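Local coordinates for protein endoglucanase (Clostridium thermocellum, PDB 2YIK) that probably hydrolyses internal beta-1,4-glucosidic bonds of cellulose, as a family 9 glycoside hydrolase, at residues 281-285 and 321-325. Sequence-based numbering, arbitrary orientation.
With CA (calcium ion), chain C.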
loop_
_atom_site.group_PDB
_atom_site.type_symbol
_atom_site.label_atom_id
_atom_site.label_comp_id
_atom_site.label_asym_id
_atom_site.label_seq_id
_atom_site.Cartn_x
_atom_site.Cartn_y
_atom_site.Cartn_z
ATOM N N ASP A 281 -5.154 3.430 11.211
ATOM C CA ASP A 281 -5.625 2.352 10.336
ATOM C C ASP A 281 -7.107 2.071 10.604
ATOM O O ASP A 281 -7.880 1.802 9.681
ATOM C CB ASP A 281 -4.848 1.062 10.587
ATOM C CG ASP A 281 -3.344 1.251 10.513
ATOM O OD1 ASP A 281 -2.802 1.464 9.410
ATOM O OD2 ASP A 281 -2.714 1.175 11.581
ATOM N N TYR A 282 -7.482 2.115 11.881
ATOM C CA TYR A 282 -8.858 1.872 12.294
ATOM C C TYR A 282 -9.772 2.920 11.651
ATOM O O TYR A 282 -10.793 2.580 11.055
ATOM C CB TYR A 282 -8.954 1.941 13.824
ATOM C CG TYR A 282 -10.273 1.471 14.400
ATOM C CD1 TYR A 282 -10.555 0.109 14.542
ATOM C CD2 TYR A 282 -11.247 2.390 14.791
ATOM C CE1 TYR A 282 -11.777 -0.324 15.062
ATOM C CE2 TYR A 282 -12.470 1.972 15.309
ATOM C CZ TYR A 282 -12.731 0.616 15.441
ATOM O OH TYR A 282 -13.949 0.206 15.933
ATOM N N CYS A 283 -9.388 4.192 11.759
ATOM C CA CYS A 283 -10.176 5.284 11.187
ATOM C C CYS A 283 -10.208 5.241 9.658
ATOM O O CYS A 283 -11.227 5.551 9.046
ATOM C CB CYS A 283 -9.638 6.637 11.672
ATOM S SG CYS A 283 -9.939 6.915 13.436
ATOM N N TRP A 284 -9.087 4.845 9.064
ATOM C CA TRP A 284 -8.931 4.700 7.614
ATOM C C TRP A 284 -9.955 3.661 7.109
ATOM O O TRP A 284 -10.679 3.909 6.151
ATOM C CB TRP A 284 -7.479 4.265 7.349
ATOM C CG TRP A 284 -7.059 3.802 5.968
ATOM C CD1 TRP A 284 -6.501 2.593 5.670
ATOM C CD2 TRP A 284 -6.953 4.587 4.767
ATOM N NE1 TRP A 284 -6.038 2.575 4.381
ATOM C CE2 TRP A 284 -6.294 3.789 3.802
ATOM C CE3 TRP A 284 -7.323 5.893 4.419
ATOM C CZ2 TRP A 284 -6.014 4.242 2.508
ATOM C CZ3 TRP A 284 -7.042 6.349 3.126
ATOM C CH2 TRP A 284 -6.386 5.524 2.192
ATOM N N ALA A 285 -10.015 2.510 7.772
ATOM C CA ALA A 285 -10.964 1.458 7.405
ATOM C C ALA A 285 -12.401 1.943 7.618
ATOM O O ALA A 285 -13.268 1.753 6.762
ATOM C CB ALA A 285 -10.711 0.213 8.241
ATOM N N VAL A 321 -1.409 6.411 8.297
ATOM C CA VAL A 321 -2.374 6.705 7.254
ATOM C C VAL A 321 -3.384 7.778 7.667
ATOM O O VAL A 321 -4.497 7.833 7.145
ATOM C CB VAL A 321 -3.111 5.409 6.814
ATOM C CG1 VAL A 321 -2.104 4.434 6.203
ATOM C CG2 VAL A 321 -3.841 4.768 8.013
ATOM N N TRP A 322 -2.988 8.640 8.601
ATOM C CA TRP A 322 -3.868 9.718 9.055
ATOM C C TRP A 322 -4.211 10.698 7.921
ATOM O O TRP A 322 -5.349 11.144 7.809
ATOM C CB TRP A 322 -3.228 10.507 10.209
ATOM C CG TRP A 322 -3.389 9.902 11.593
ATOM C CD1 TRP A 322 -2.396 9.666 12.500
ATOM C CD2 TRP A 322 -4.623 9.521 12.238
ATOM N NE1 TRP A 322 -2.924 9.144 13.660
ATOM C CE2 TRP A 322 -4.276 9.022 13.523
ATOM C CE3 TRP A 322 -5.966 9.497 11.837
ATOM C CZ2 TRP A 322 -5.248 8.574 14.437
ATOM C CZ3 TRP A 322 -6.932 9.044 12.748
ATOM C CH2 TRP A 322 -6.559 8.563 14.022
ATOM N N SER A 323 -3.236 11.037 7.081
ATOM C CA SER A 323 -3.500 11.980 6.003
ATOM C C SER A 323 -4.457 11.399 4.975
ATOM O O SER A 323 -5.307 12.108 4.455
ATOM C CB SER A 323 -2.195 12.445 5.334
ATOM O OG SER A 323 -1.412 11.362 4.882
ATOM N N GLY A 324 -4.324 10.110 4.688
ATOM C CA GLY A 324 -5.229 9.480 3.742
ATOM C C GLY A 324 -6.624 9.468 4.349
ATOM O O GLY A 324 -7.619 9.734 3.671
ATOM N N THR A 325 -6.687 9.164 5.641
ATOM C CA THR A 325 -7.952 9.123 6.363
ATOM C C THR A 325 -8.635 10.485 6.270
ATOM O O THR A 325 -9.816 10.572 5.946
ATOM C CB THR A 325 -7.728 8.747 7.856
ATOM O OG1 THR A 325 -7.184 7.425 7.940
ATOM C CG2 THR A 325 -9.032 8.785 8.630
HETATM CA CA CA C . -0.813 2.876 12.051
HETATM O O HOH W 1 -0.296 2.395 9.551
HETATM O O HOH W 2 1.470 1.787 12.612
#
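Trp284 and Thr325 mark the tight part of this contact within the (alpha/alpha)6 barrel of family 9 glycoside hydrolases, where the backbones come within 4.7 Å, CA to CA. Thr325 OG1 presses on Trp284 CB at 3.2 Å, and Trp284 CZ3 lies 3.4 Å from Gly324 C, the indole packing directly on the glycine backbone. With CG anti to the backbone N (chi1 170°), the Trp284 indole lies along the first turn of helix 322-336, and Val321 CB sits over one of its faces. On another flank, Cys283 SG meets the edge of the Trp322 six-membered ring, 4.8 Å from its centroid and 73° off the normal, a sulfur-aromatic contact. Toward Asp281 the backbones are farther apart, 6.2 Å between its CA and that of Val321, and calcium and water enter: Asp281 OD2 binds the ion at 2.6 Å, while Asp281 OD1 accepts a hydrogen bond from a calcium-bound water. The backbone carbonyl of Lys277 and one carboxylate oxygen of Asp280 are further ligands; the other accepts from Val321 N. Val321 O takes Thr325 OG1 (2.8 Å) and Thr325 N from opposite faces of its plane. That hydroxyl is spent within its own segment, and the contacts across the segments are van der Waals, with polar chemistry concentrated at the calcium end.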